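Long-range contacts in xylulose kinase (Escherichia coli, PDB 2NLX), which catalyses the ATP-dependent phosphorylation of D-xylulose to D-xylulose 5-phosphate and, less efficiently, that of 1-deoxy-D-xylulose: residues Thr106-Arg111 / Thr128-Leu133; Ser166-Ala171 / Pro200-Gly205; Val241-Ala246 / Val258-Ser263; Ser296-Ala301 / Arg363-Gly368; Phe329-Ser334 / Glu470-Leu475. All coordinates share one frame; numbering follows the deposited sequence.

In the fold
Contacts 1 and 2 belong to the N-terminal half of this FGGY kinase, contacts 4 and 5 to the C-terminal half, and contact 3 lies between them in space, its centre about 12 Å from that of the chain. Contact 2 alone is held by backbone hydrogen bonds between its segments, as a small parallel sheet near the substrate site; the other four are packing contacts. Contacts 1 and 4 each join two helices, one pair steeply crossed and the other nearly antiparallel, and Arg111 brings contact 1 to the surface. Contact 3 sets a loop against a strand. Contacts 4 and 5 touch mainly through Phe329, with Pro331 against Gly368, and both are largely buried and apolar.

Contact 1 (Thr106-Arg111 / Thr128-Leu133); sequences TLLEAR and TAPKLL
The Arg111 guanidinium has CD2 of Leu133 over one face, while the other Leu133 methyl, CD1, lies 3.9 Å from Arg111 NH2. The two side chains reach toward each other, the arginine chain bending at its third torsion (chi3 -80°). Leu133 sends its CG anti to the backbone N (chi1 -169°), which carries its methyls toward helix 102-111. There Leu133 CD2 lies 3.9 Å from Leu108 CG. Farther out, Leu108 CD1 reaches Ala129 CB at 4.0 Å and the Pro130 ring at CD, 4.4 Å away. The small alanine lets the leucine come close to helix 128-138; the axes of the two segments cross at 103°. Met188 and Ala191 of helix 186-191 also pack on Leu108, and Thr128 bonds through OG1 to the carbonyl of the substrate-binding His78. Replacing Leu133 with an alanine would probably leave Leu108 without its branched neighbour and the guanidinium without the methyl over its face. The contact is apolar in its buried part, where leucines suit the space between crossed helices, and at its exposed margin the arginine can cover a leucine with its flat group while its charge stays near solvent.

Contact 2 (Ser166-Ala171 / Pro200-Gly205); sequences SDMSDA and PALYEG
This is a two-stranded parallel sheet, Ser166 paired with Leu202 and Asp167 with Tyr203, in the N-terminal half of the kinase, where strand 165-167 runs straight into helix 168-172 and the Asp167 side chain lies about 8 Å from that of substrate-binding Met77. Ser166 N gives to Ala201 O (3.0 Å), and Tyr203 N returns a bond to Ser166 O. A weak third bond, Met168 N to Tyr203 O, carries the pairing into the helix. Asp167 is the N-cap: its OD1 accepts weakly from Ser169 N, and from Asp170 N above the carboxylate plane. Ser169 OG adds a side-chain bond to the syn lone pair of Asp167 OD1 at 2.6 Å. On the face that carries Ser166 and Leu202, the helix brings Met168 across Leu202 at about a right angle, and Ala171 meets the same leucine. Salt bridges join Lys153 to Asp167 and Asp170, and Arg182 to Glu204. With the cap on one oxygen and Lys153 on the other, the buried Asp167 carboxylate is fixed in its rotation.

Contact 3 (Val241-Ala246 / Val258-Ser263); sequences VGMVDA and VYFAVS
Val262 places CG1 on the far side of its CA-CB bond from the backbone N (chi1 -176°), a setting that turns both methyls toward the loop 241-246. Met243 begins toward the strand, but bends at its second and third torsions (chi2 83°, chi3 -75°) lead its end away, so the methylene CG does the touching. Met243 CG lies 4.0 Å from Val262 CG2, the side chains meeting at a slant, and 4.3 Å from Phe260 CD2. Around the rest of the valine the loop offers backbone: Val244 O approaches Val262 CG1 at 3.7 Å, and the Asp245 carbonyl also faces the isopropyl group. At the end of the contact, where the backbones draw together, Ala246 CA makes a C-H...O contact with Val262 O at 3.3 Å, and the small Ala246 CB fits beside the carbonyl of Ser263. The loop leaves helix 233-241 through a Schellman motif at Gly242, whose positive phi suits glycine, and leads into strand 248-253, the antiparallel neighbour of strand 257-262 in the large mixed sheet of the C-terminal half. Were Val262 cut back to an alanine, Met243 CG would probably lose its methyl partner, and the carbonyls of Val244 and Asp245 the methyls packed against them. Asp245 turns outward to a salt bridge with Arg284, while the ring of Phe260 stacks on His286 and its side chain also touches Ala238 of helix 233-241.

Contact 4 (Ser296-Ala301 / Arg363-Gly368); sequences SCLDWA and RAVLEG
Val365 enters helix 297-304 as a knob into a hole, its side chain sitting among Cys297, Leu298, Trp300 and Ala301. Its two methyls straddle the Ala301 methyl: Val365 CG1 and Val365 CG2 both stand 4.0 Å from Ala301 CB. With CG1 pointing opposite the backbone N (chi1 167°), the valine gives one branch to each side of the hole. Val365 CG2 turns to the indole, meeting Trp300 CZ3 obliquely at 4.3 Å, while Val365 CG1 faces Leu298 CD2 at 4.4 Å. Beside the knob, Leu298 and Leu366 cross at about a right angle and meet through their CD2 methyls. Each leucine leaves the flank of its own helix, and its end turns inward to meet the other. The axes of the two helical segments run nearly antiparallel, at 167°, and lie 10.4 Å apart. The small Ala301 lets both valine methyls settle against its CB. Helix 310-317 packs on both leucines, as does helix 400-410, and Phe349 of strand 345-350 lies against Trp300 and Val365. Trp300 also reaches the dimer interface, where its ring meets His354 of the second subunit edge to face. The side chains meet through apolar atoms, so the contact depends on the fit of branched groups, and the broad indole lets one residue serve both this packing and the subunit interface.

Contact 5 (Phe329-Ser334 / Glu470-Leu475); sequences FLPYLS and ETFRRL
A strand-on-helix packing joins strand 328-333, one strand of a two-stranded antiparallel sheet with 345-350, to the C-terminal helix 459-479. The axes of the two segments approach to 9.4 Å and cross at -58°. Phe472 is the main piece on the helix side. Its first torsion (chi1 169°) sets the ring opposite the backbone N and swings it out from the helix flank toward the strand. There Pro331 CD meets the ring edge in its plane, 3.6 Å from Phe472 CE1, and the carbonyl of Phe329 also lies near that edge. Leu330 runs antiparallel alongside the Phe472 side chain and touches the ring obliquely, with Leu330 CD2 3.6 Å from Phe472 CD1. Its other methyl serves the next helical turn: Leu330 CD1 is 4.1 Å from Leu475 CB and also packs on the Leu475 carbonyl. A branched leucine suits this place because one methyl can meet the ring and the other the following turn, while the rigid proline gives the ring a compact partner. Tyr332 hydrogen-bonds through its hydroxyl to the carbonyl of Tyr476, and its ring stacks on that of Tyr476. The strand pairs with 345-350 through Leu330 and Tyr332, helix 358-381 packs against Phe329, Pro331 and Phe472, and Arg473 ties helix 459-479 to that same long helix by a salt bridge with Asp375.

Contact 1 (Thr106-Arg111 / Thr128-Leu133)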
# COMPACT_ATOMS: atom_id res chain seq x y z
N THR A 106 14.35 -2.36 32.51
CA THR A 106 15.70 -2.72 32.36
C THR A 106 16.45 -2.65 33.63
O THR A 106 17.33 -3.42 33.87
CB THR A 106 16.25 -1.78 31.44
OG1 THR A 106 15.56 -1.95 30.23
CG2 THR A 106 17.59 -2.14 31.08
N LEU A 107 16.08 -1.71 34.46
CA LEU A 107 16.74 -1.54 35.70
C LEU A 107 16.47 -2.65 36.67
O LEU A 107 17.27 -2.97 37.50
CB LEU A 107 16.26 -0.24 36.29
CG LEU A 107 17.14 0.81 36.91
CD1 LEU A 107 18.58 0.72 36.60
CD2 LEU A 107 16.60 2.12 36.59
N LEU A 108 15.31 -3.24 36.54
CA LEU A 108 14.88 -4.31 37.39
C LEU A 108 15.56 -5.57 37.03
O LEU A 108 15.92 -6.36 37.88
CB LEU A 108 13.40 -4.53 37.15
CG LEU A 108 12.45 -4.62 38.32
CD1 LEU A 108 11.13 -4.93 37.85
CD2 LEU A 108 12.91 -5.68 39.16
N GLU A 109 15.71 -5.77 35.74
CA GLU A 109 16.30 -6.95 35.22
C GLU A 109 17.76 -6.89 35.41
O GLU A 109 18.45 -7.86 35.24
CB GLU A 109 16.00 -7.04 33.75
CG GLU A 109 14.63 -7.57 33.46
CD GLU A 109 14.44 -7.83 32.04
OE1 GLU A 109 13.56 -8.58 31.70
OE2 GLU A 109 15.17 -7.29 31.28
N ALA A 110 18.24 -5.73 35.78
CA ALA A 110 19.64 -5.54 35.98
C ALA A 110 19.95 -5.72 37.41
O ALA A 110 21.05 -6.05 37.76
CB ALA A 110 20.02 -4.21 35.55
N ARG A 111 18.94 -5.50 38.22
CA ARG A 111 19.03 -5.62 39.64
C ARG A 111 18.70 -7.02 40.02
O ARG A 111 19.09 -7.49 41.03
CB ARG A 111 18.04 -4.68 40.27
CG ARG A 111 18.56 -3.84 41.34
CD ARG A 111 17.50 -3.05 41.93
NE ARG A 111 17.19 -1.90 41.12
CZ ARG A 111 16.49 -0.89 41.56
NH1 ARG A 111 16.03 -0.91 42.78
NH2 ARG A 111 16.26 0.13 40.79
N THR A 128 3.16 -5.16 36.41
CA THR A 128 3.03 -4.39 37.64
C THR A 128 4.30 -3.88 38.33
O THR A 128 4.40 -2.70 38.67
CB THR A 128 2.22 -5.19 38.68
OG1 THR A 128 1.08 -5.77 38.04
CG2 THR A 128 1.76 -4.27 39.79
N ALA A 129 5.26 -4.78 38.54
CA ALA A 129 6.51 -4.44 39.22
C ALA A 129 7.25 -3.20 38.70
O ALA A 129 7.68 -2.36 39.49
CB ALA A 129 7.45 -5.63 39.19
N PRO A 130 7.42 -3.07 37.38
CA PRO A 130 8.13 -1.89 36.89
C PRO A 130 7.38 -0.56 37.12
O PRO A 130 8.00 0.49 37.26
CB PRO A 130 8.36 -2.21 35.41
CG PRO A 130 7.21 -3.12 35.08
CD PRO A 130 7.13 -4.01 36.28
N LYS A 131 6.05 -0.62 37.18
CA LYS A 131 5.25 0.58 37.42
C LYS A 131 5.50 1.12 38.81
O LYS A 131 5.63 2.32 39.01
CB LYS A 131 3.77 0.26 37.25
CG LYS A 131 3.41 -0.10 35.85
CD LYS A 131 2.04 -0.68 35.75
CE LYS A 131 1.80 -1.12 34.32
NZ LYS A 131 0.47 -1.72 34.12
N LEU A 132 5.58 0.23 39.78
CA LEU A 132 5.82 0.69 41.14
C LEU A 132 7.22 1.25 41.27
O LEU A 132 7.44 2.24 41.97
CB LEU A 132 5.57 -0.44 42.14
CG LEU A 132 4.08 -0.49 42.51
CD1 LEU A 132 3.21 -0.71 41.29
CD2 LEU A 132 3.86 -1.58 43.51
N LEU A 133 8.18 0.64 40.58
CA LEU A 133 9.54 1.12 40.61
C LEU A 133 9.51 2.52 39.99
O LEU A 133 10.33 3.38 40.30
CB LEU A 133 10.45 0.18 39.82
CG LEU A 133 11.97 0.34 39.91
CD1 LEU A 133 12.41 0.57 41.35
CD2 LEU A 133 12.62 -0.91 39.34

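Contact 2 (Ser166-Ala171 / Pro200-Gly205)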
# COMPACT_ATOMS: atom_id res chain seq x y z
N SER A 166 -5.85 -12.18 45.97
CA SER A 166 -5.64 -12.33 44.54
C SER A 166 -5.49 -13.81 44.22
O SER A 166 -5.42 -14.64 45.13
CB SER A 166 -4.38 -11.59 44.11
OG SER A 166 -4.36 -11.47 42.70
N ASP A 167 -5.45 -14.15 42.93
CA ASP A 167 -5.27 -15.54 42.51
C ASP A 167 -3.89 -15.66 41.87
O ASP A 167 -3.31 -14.65 41.46
CB ASP A 167 -6.36 -15.94 41.52
CG ASP A 167 -6.07 -15.49 40.11
OD1 ASP A 167 -5.47 -16.29 39.36
OD2 ASP A 167 -6.41 -14.34 39.75
N MET A 168 -3.35 -16.87 41.79
CA MET A 168 -2.02 -17.10 41.22
C MET A 168 -1.84 -16.69 39.76
O MET A 168 -0.78 -16.20 39.37
CB MET A 168 -1.62 -18.58 41.37
CG MET A 168 -1.63 -19.12 42.80
SD MET A 168 -0.51 -18.27 43.93
CE MET A 168 -0.73 -19.27 45.37
N SER A 169 -2.88 -16.87 38.94
CA SER A 169 -2.75 -16.52 37.53
C SER A 169 -2.66 -15.01 37.33
O SER A 169 -1.99 -14.54 36.41
CB SER A 169 -3.92 -17.11 36.71
OG SER A 169 -5.09 -16.32 36.75
N ASP A 170 -3.29 -14.24 38.20
CA ASP A 170 -3.25 -12.78 38.10
C ASP A 170 -2.02 -12.22 38.80
O ASP A 170 -1.42 -11.25 38.36
CB ASP A 170 -4.50 -12.19 38.72
CG ASP A 170 -4.99 -10.96 38.00
OD1 ASP A 170 -6.05 -10.44 38.39
OD2 ASP A 170 -4.32 -10.53 37.04
N ALA A 171 -1.65 -12.85 39.91
CA ALA A 171 -0.49 -12.42 40.68
C ALA A 171 0.78 -12.71 39.90
O ALA A 171 1.80 -12.05 40.09
CB ALA A 171 -0.45 -13.15 42.01
N PRO A 200 -1.30 -8.58 48.48
CA PRO A 200 -2.49 -9.25 48.98
C PRO A 200 -2.17 -10.71 49.31
O PRO A 200 -1.03 -11.13 49.18
CB PRO A 200 -3.47 -9.12 47.82
CG PRO A 200 -2.57 -9.12 46.63
CD PRO A 200 -1.48 -8.18 47.07
N ALA A 201 -3.17 -11.48 49.73
CA ALA A 201 -2.95 -12.89 50.05
C ALA A 201 -3.23 -13.71 48.80
O ALA A 201 -4.19 -13.44 48.07
CB ALA A 201 -3.88 -13.31 51.17
N LEU A 202 -2.40 -14.73 48.56
CA LEU A 202 -2.53 -15.57 47.37
C LEU A 202 -3.40 -16.81 47.53
O LEU A 202 -3.30 -17.52 48.54
CB LEU A 202 -1.14 -16.00 46.89
CG LEU A 202 -0.23 -14.82 46.53
CD1 LEU A 202 1.21 -15.28 46.41
CD2 LEU A 202 -0.73 -14.20 45.24
N TYR A 203 -4.24 -17.05 46.53
CA TYR A 203 -5.13 -18.21 46.50
C TYR A 203 -5.16 -18.84 45.08
O TYR A 203 -4.77 -18.19 44.10
CB TYR A 203 -6.56 -17.80 46.86
CG TYR A 203 -6.78 -17.36 48.29
CD1 TYR A 203 -6.40 -16.08 48.72
CD2 TYR A 203 -7.39 -18.21 49.21
CE1 TYR A 203 -6.63 -15.66 50.04
CE2 TYR A 203 -7.62 -17.81 50.51
CZ TYR A 203 -7.24 -16.54 50.93
OH TYR A 203 -7.49 -16.16 52.23
N GLU A 204 -5.59 -20.09 44.98
CA GLU A 204 -5.75 -20.72 43.69
C GLU A 204 -7.07 -20.11 43.29
O GLU A 204 -7.91 -19.87 44.15
CB GLU A 204 -5.88 -22.23 43.80
CG GLU A 204 -4.59 -22.97 44.19
CD GLU A 204 -3.42 -22.71 43.23
OE1 GLU A 204 -3.66 -22.58 42.00
OE2 GLU A 204 -2.26 -22.66 43.71
N GLY A 205 -7.26 -19.83 42.00
CA GLY A 205 -8.48 -19.18 41.55
C GLY A 205 -9.80 -19.79 41.96
O GLY A 205 -10.81 -19.08 42.01

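Contact 3 (Val241-Ala246 / Val258-Ser263)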
# COMPACT_ATOMS: atom_id res chain seq x y z
N VAL A 241 -13.91 -22.08 28.87
CA VAL A 241 -13.89 -22.91 27.68
C VAL A 241 -13.51 -24.35 28.00
O VAL A 241 -13.73 -25.25 27.20
CB VAL A 241 -12.92 -22.31 26.62
CG1 VAL A 241 -12.71 -23.28 25.46
CG2 VAL A 241 -13.49 -21.00 26.10
N GLY A 242 -12.96 -24.56 29.19
CA GLY A 242 -12.59 -25.89 29.61
C GLY A 242 -11.11 -26.21 29.50
O GLY A 242 -10.71 -27.37 29.60
N MET A 243 -10.28 -25.19 29.29
CA MET A 243 -8.85 -25.45 29.18
C MET A 243 -8.30 -25.70 30.57
O MET A 243 -7.96 -24.75 31.28
CB MET A 243 -8.13 -24.27 28.53
CG MET A 243 -7.32 -24.65 27.28
SD MET A 243 -8.27 -24.76 25.74
CE MET A 243 -9.18 -26.34 25.92
N VAL A 244 -8.22 -26.96 30.95
CA VAL A 244 -7.73 -27.28 32.29
C VAL A 244 -6.51 -28.19 32.42
O VAL A 244 -5.76 -28.05 33.38
CB VAL A 244 -8.88 -27.82 33.18
CG1 VAL A 244 -9.66 -28.92 32.47
CG2 VAL A 244 -8.30 -28.34 34.50
N ASP A 245 -6.28 -29.12 31.50
CA ASP A 245 -5.10 -29.97 31.67
C ASP A 245 -3.97 -29.77 30.68
O ASP A 245 -4.13 -29.16 29.63
CB ASP A 245 -5.48 -31.46 31.70
CG ASP A 245 -5.97 -31.91 33.07
OD1 ASP A 245 -5.75 -33.09 33.40
OD2 ASP A 245 -6.58 -31.09 33.80
N ALA A 246 -2.80 -30.29 31.04
CA ALA A 246 -1.62 -30.16 30.21
C ALA A 246 -1.95 -30.46 28.76
O ALA A 246 -2.70 -31.38 28.47
CB ALA A 246 -0.53 -31.11 30.70
N VAL A 258 -5.74 -14.40 21.10
CA VAL A 258 -4.89 -15.03 22.09
C VAL A 258 -4.77 -16.51 21.80
O VAL A 258 -5.71 -17.15 21.36
CB VAL A 258 -5.53 -14.86 23.52
CG1 VAL A 258 -4.94 -15.87 24.50
CG2 VAL A 258 -5.29 -13.45 24.03
N TYR A 259 -3.58 -17.05 22.03
CA TYR A 259 -3.39 -18.47 21.87
C TYR A 259 -3.03 -18.85 23.30
O TYR A 259 -2.05 -18.35 23.86
CB TYR A 259 -2.26 -18.80 20.90
CG TYR A 259 -2.10 -20.29 20.66
CD1 TYR A 259 -3.22 -21.10 20.44
CD2 TYR A 259 -0.84 -20.90 20.68
CE1 TYR A 259 -3.09 -22.47 20.25
CE2 TYR A 259 -0.71 -22.27 20.49
CZ TYR A 259 -1.83 -23.05 20.28
OH TYR A 259 -1.70 -24.41 20.11
N PHE A 260 -3.84 -19.71 23.91
CA PHE A 260 -3.64 -20.12 25.29
C PHE A 260 -3.44 -21.62 25.36
O PHE A 260 -4.19 -22.39 24.74
CB PHE A 260 -4.88 -19.71 26.10
CG PHE A 260 -4.74 -19.87 27.58
CD1 PHE A 260 -4.43 -18.77 28.38
CD2 PHE A 260 -4.98 -21.10 28.19
CE1 PHE A 260 -4.37 -18.89 29.77
CE2 PHE A 260 -4.92 -21.23 29.58
CZ PHE A 260 -4.62 -20.13 30.37
N ALA A 261 -2.43 -22.05 26.11
CA ALA A 261 -2.17 -23.47 26.24
C ALA A 261 -1.73 -23.88 27.65
O ALA A 261 -0.78 -23.32 28.21
CB ALA A 261 -1.11 -23.90 25.22
N VAL A 262 -2.44 -24.86 28.20
CA VAL A 262 -2.12 -25.37 29.52
C VAL A 262 -0.87 -26.23 29.38
O VAL A 262 -0.92 -27.27 28.74
CB VAL A 262 -3.27 -26.23 30.10
CG1 VAL A 262 -2.94 -26.67 31.51
CG2 VAL A 262 -4.57 -25.45 30.08
N SER A 263 0.23 -25.80 29.97
CA SER A 263 1.48 -26.53 29.89
C SER A 263 1.59 -27.70 30.86
O SER A 263 0.75 -27.88 31.73
CB SER A 263 2.64 -25.57 30.17
OG SER A 263 2.41 -24.85 31.37

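Contact 4 (Ser296-Ala301 / Arg363-Gly368)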
# COMPACT_ATOMS: atom_id res chain seq x y z
N SER A 296 -11.15 -8.68 13.12
CA SER A 296 -10.89 -7.27 12.99
C SER A 296 -10.18 -6.97 11.70
O SER A 296 -10.48 -6.01 11.03
CB SER A 296 -10.09 -6.76 14.18
OG SER A 296 -10.94 -6.46 15.27
N CYS A 297 -9.23 -7.83 11.35
CA CYS A 297 -8.67 -7.83 10.01
C CYS A 297 -9.68 -8.23 8.94
O CYS A 297 -9.64 -7.73 7.85
CB CYS A 297 -7.41 -8.68 9.94
SG CYS A 297 -6.18 -8.35 11.20
N LEU A 298 -10.57 -9.15 9.26
CA LEU A 298 -11.51 -9.60 8.26
C LEU A 298 -12.58 -8.57 7.99
O LEU A 298 -13.09 -8.47 6.89
CB LEU A 298 -12.10 -10.96 8.62
CG LEU A 298 -11.09 -12.08 8.70
CD1 LEU A 298 -11.71 -13.44 8.85
CD2 LEU A 298 -10.20 -12.06 7.52
N ASP A 299 -12.91 -7.79 9.00
CA ASP A 299 -13.82 -6.68 8.84
C ASP A 299 -13.20 -5.55 8.06
O ASP A 299 -13.82 -4.97 7.19
CB ASP A 299 -14.26 -6.17 10.20
CG ASP A 299 -15.45 -6.90 10.72
OD1 ASP A 299 -15.74 -6.79 11.92
OD2 ASP A 299 -16.17 -7.62 10.00
N TRP A 300 -11.97 -5.23 8.41
CA TRP A 300 -11.31 -4.08 7.85
C TRP A 300 -11.14 -4.29 6.36
O TRP A 300 -11.31 -3.38 5.57
CB TRP A 300 -9.96 -3.87 8.54
CG TRP A 300 -8.98 -3.13 7.71
CD1 TRP A 300 -8.87 -1.80 7.60
CD2 TRP A 300 -7.97 -3.69 6.89
NE1 TRP A 300 -7.86 -1.48 6.74
CE2 TRP A 300 -7.28 -2.63 6.29
CE3 TRP A 300 -7.57 -4.99 6.59
CZ2 TRP A 300 -6.23 -2.83 5.42
CZ3 TRP A 300 -6.54 -5.18 5.73
CH2 TRP A 300 -5.87 -4.11 5.15
N ALA A 301 -10.84 -5.52 5.99
CA ALA A 301 -10.53 -5.90 4.62
C ALA A 301 -11.79 -6.02 3.81
O ALA A 301 -11.79 -5.80 2.62
CB ALA A 301 -9.82 -7.19 4.61
N ARG A 363 -7.90 -12.59 -0.86
CA ARG A 363 -7.29 -13.88 -0.61
C ARG A 363 -5.92 -13.71 -0.01
O ARG A 363 -5.44 -14.56 0.72
CB ARG A 363 -7.16 -14.64 -1.91
CG ARG A 363 -6.58 -16.01 -1.71
CD ARG A 363 -5.97 -16.58 -2.93
NE ARG A 363 -6.96 -17.26 -3.73
CZ ARG A 363 -7.53 -18.40 -3.40
NH1 ARG A 363 -7.19 -19.01 -2.28
NH2 ARG A 363 -8.44 -18.94 -4.20
N ALA A 364 -5.29 -12.60 -0.34
CA ALA A 364 -4.03 -12.22 0.23
C ALA A 364 -4.16 -11.94 1.71
O ALA A 364 -3.25 -12.21 2.47
CB ALA A 364 -3.48 -11.02 -0.49
N VAL A 365 -5.30 -11.40 2.12
CA VAL A 365 -5.51 -11.10 3.52
C VAL A 365 -5.70 -12.36 4.34
O VAL A 365 -5.02 -12.57 5.31
CB VAL A 365 -6.68 -10.12 3.75
CG1 VAL A 365 -7.06 -10.09 5.20
CG2 VAL A 365 -6.33 -8.74 3.29
N LEU A 366 -6.61 -13.21 3.91
CA LEU A 366 -6.88 -14.44 4.63
C LEU A 366 -5.60 -15.22 4.82
O LEU A 366 -5.36 -15.78 5.87
CB LEU A 366 -7.90 -15.29 3.89
CG LEU A 366 -9.26 -14.73 3.53
CD1 LEU A 366 -10.17 -15.82 3.14
CD2 LEU A 366 -9.83 -13.95 4.66
N GLU A 367 -4.78 -15.27 3.78
CA GLU A 367 -3.54 -16.01 3.85
C GLU A 367 -2.53 -15.36 4.76
O GLU A 367 -1.88 -16.03 5.56
CB GLU A 367 -2.93 -16.19 2.45
CG GLU A 367 -3.88 -16.85 1.46
CD GLU A 367 -3.22 -17.10 0.10
OE1 GLU A 367 -2.39 -16.26 -0.32
OE2 GLU A 367 -3.56 -18.14 -0.52
N GLY A 368 -2.41 -14.04 4.64
CA GLY A 368 -1.47 -13.30 5.46
C GLY A 368 -1.80 -13.48 6.93
O GLY A 368 -0.92 -13.82 7.72

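Contact 5 (Phe329-Ser334 / Glu470-Leu475)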
# COMPACT_ATOMS: atom_id res chain seq x y z
N PHE A 329 0.16 -10.02 1.88
CA PHE A 329 -0.36 -9.10 2.89
C PHE A 329 0.37 -9.40 4.20
O PHE A 329 0.13 -10.42 4.85
CB PHE A 329 -1.86 -9.30 3.07
CG PHE A 329 -2.42 -8.55 4.24
CD1 PHE A 329 -2.33 -7.17 4.30
CD2 PHE A 329 -3.04 -9.22 5.29
CE1 PHE A 329 -2.83 -6.47 5.40
CE2 PHE A 329 -3.55 -8.53 6.38
CZ PHE A 329 -3.44 -7.15 6.44
N LEU A 330 1.29 -8.51 4.57
CA LEU A 330 2.04 -8.72 5.80
C LEU A 330 1.37 -7.98 6.97
O LEU A 330 1.38 -6.75 7.02
CB LEU A 330 3.48 -8.22 5.61
CG LEU A 330 4.22 -8.70 4.36
CD1 LEU A 330 5.64 -8.17 4.37
CD2 LEU A 330 4.26 -10.22 4.32
N PRO A 331 0.76 -8.74 7.92
CA PRO A 331 0.09 -8.16 9.09
C PRO A 331 1.04 -8.02 10.29
O PRO A 331 1.49 -9.01 10.87
CB PRO A 331 -1.04 -9.15 9.36
CG PRO A 331 -0.38 -10.45 9.04
CD PRO A 331 0.40 -10.16 7.77
N TYR A 332 1.35 -6.78 10.64
CA TYR A 332 2.24 -6.54 11.75
C TYR A 332 1.49 -6.21 13.03
O TYR A 332 0.75 -5.21 13.11
CB TYR A 332 3.22 -5.41 11.40
CG TYR A 332 4.29 -5.84 10.42
CD1 TYR A 332 4.16 -5.63 9.04
CD2 TYR A 332 5.44 -6.47 10.89
CE1 TYR A 332 5.15 -6.06 8.15
CE2 TYR A 332 6.44 -6.89 10.01
CZ TYR A 332 6.29 -6.69 8.65
OH TYR A 332 7.27 -7.14 7.81
N LEU A 333 1.67 -7.05 14.04
CA LEU A 333 1.01 -6.86 15.32
C LEU A 333 1.80 -5.94 16.26
O LEU A 333 3.00 -6.12 16.49
CB LEU A 333 0.80 -8.21 16.00
CG LEU A 333 0.10 -8.14 17.36
CD1 LEU A 333 -1.29 -7.52 17.18
CD2 LEU A 333 0.00 -9.53 17.96
N SER A 334 1.10 -4.95 16.81
CA SER A 334 1.69 -3.99 17.74
C SER A 334 1.51 -4.48 19.18
O SER A 334 0.47 -5.04 19.54
CB SER A 334 1.03 -2.63 17.59
OG SER A 334 1.54 -1.72 18.55
N GLU A 470 7.12 -19.79 4.34
CA GLU A 470 8.52 -19.47 4.38
C GLU A 470 8.81 -18.14 3.72
O GLU A 470 9.62 -17.37 4.18
CB GLU A 470 9.31 -20.55 3.69
CG GLU A 470 10.73 -20.70 4.18
CD GLU A 470 11.49 -21.73 3.39
OE1 GLU A 470 10.91 -22.29 2.45
OE2 GLU A 470 12.67 -21.97 3.72
N THR A 471 8.13 -17.86 2.62
CA THR A 471 8.30 -16.60 1.92
C THR A 471 7.65 -15.44 2.66
O THR A 471 8.09 -14.32 2.56
CB THR A 471 7.75 -16.70 0.50
OG1 THR A 471 8.57 -17.58 -0.27
CG2 THR A 471 7.87 -15.41 -0.23
N PHE A 472 6.59 -15.72 3.39
CA PHE A 472 5.92 -14.74 4.22
C PHE A 472 6.80 -14.31 5.36
O PHE A 472 6.79 -13.16 5.76
CB PHE A 472 4.62 -15.32 4.76
CG PHE A 472 3.98 -14.50 5.83
CD1 PHE A 472 3.20 -13.42 5.52
CD2 PHE A 472 4.14 -14.83 7.16
CE1 PHE A 472 2.62 -12.68 6.51
CE2 PHE A 472 3.57 -14.09 8.13
CZ PHE A 472 2.81 -13.02 7.81
N ARG A 473 7.59 -15.24 5.88
CA ARG A 473 8.46 -14.96 7.00
C ARG A 473 9.64 -14.11 6.60
O ARG A 473 9.94 -13.13 7.25
CB ARG A 473 8.95 -16.26 7.64
CG ARG A 473 7.92 -16.97 8.43
CD ARG A 473 8.43 -18.15 9.20
NE ARG A 473 8.91 -19.22 8.35
CZ ARG A 473 8.25 -20.32 8.08
NH1 ARG A 473 7.05 -20.52 8.58
NH2 ARG A 473 8.78 -21.23 7.29
N ARG A 474 10.29 -14.48 5.51
CA ARG A 474 11.33 -13.65 4.94
C ARG A 474 10.89 -12.24 4.61
O ARG A 474 11.53 -11.28 4.98
CB ARG A 474 11.96 -14.31 3.72
CG ARG A 474 13.42 -14.02 3.59
CD ARG A 474 14.09 -14.68 2.41
NE ARG A 474 14.90 -15.82 2.81
CZ ARG A 474 14.66 -17.06 2.44
NH1 ARG A 474 13.64 -17.33 1.65
NH2 ARG A 474 15.44 -18.04 2.86
N LEU A 475 9.78 -12.12 3.93
CA LEU A 475 9.27 -10.85 3.60
C LEU A 475 8.89 -10.08 4.82
O LEU A 475 9.04 -8.91 4.86
CB LEU A 475 8.06 -11.03 2.75
CG LEU A 475 8.19 -11.21 1.28
CD1 LEU A 475 6.88 -10.99 0.77
CD2 LEU A 475 9.08 -10.23 0.72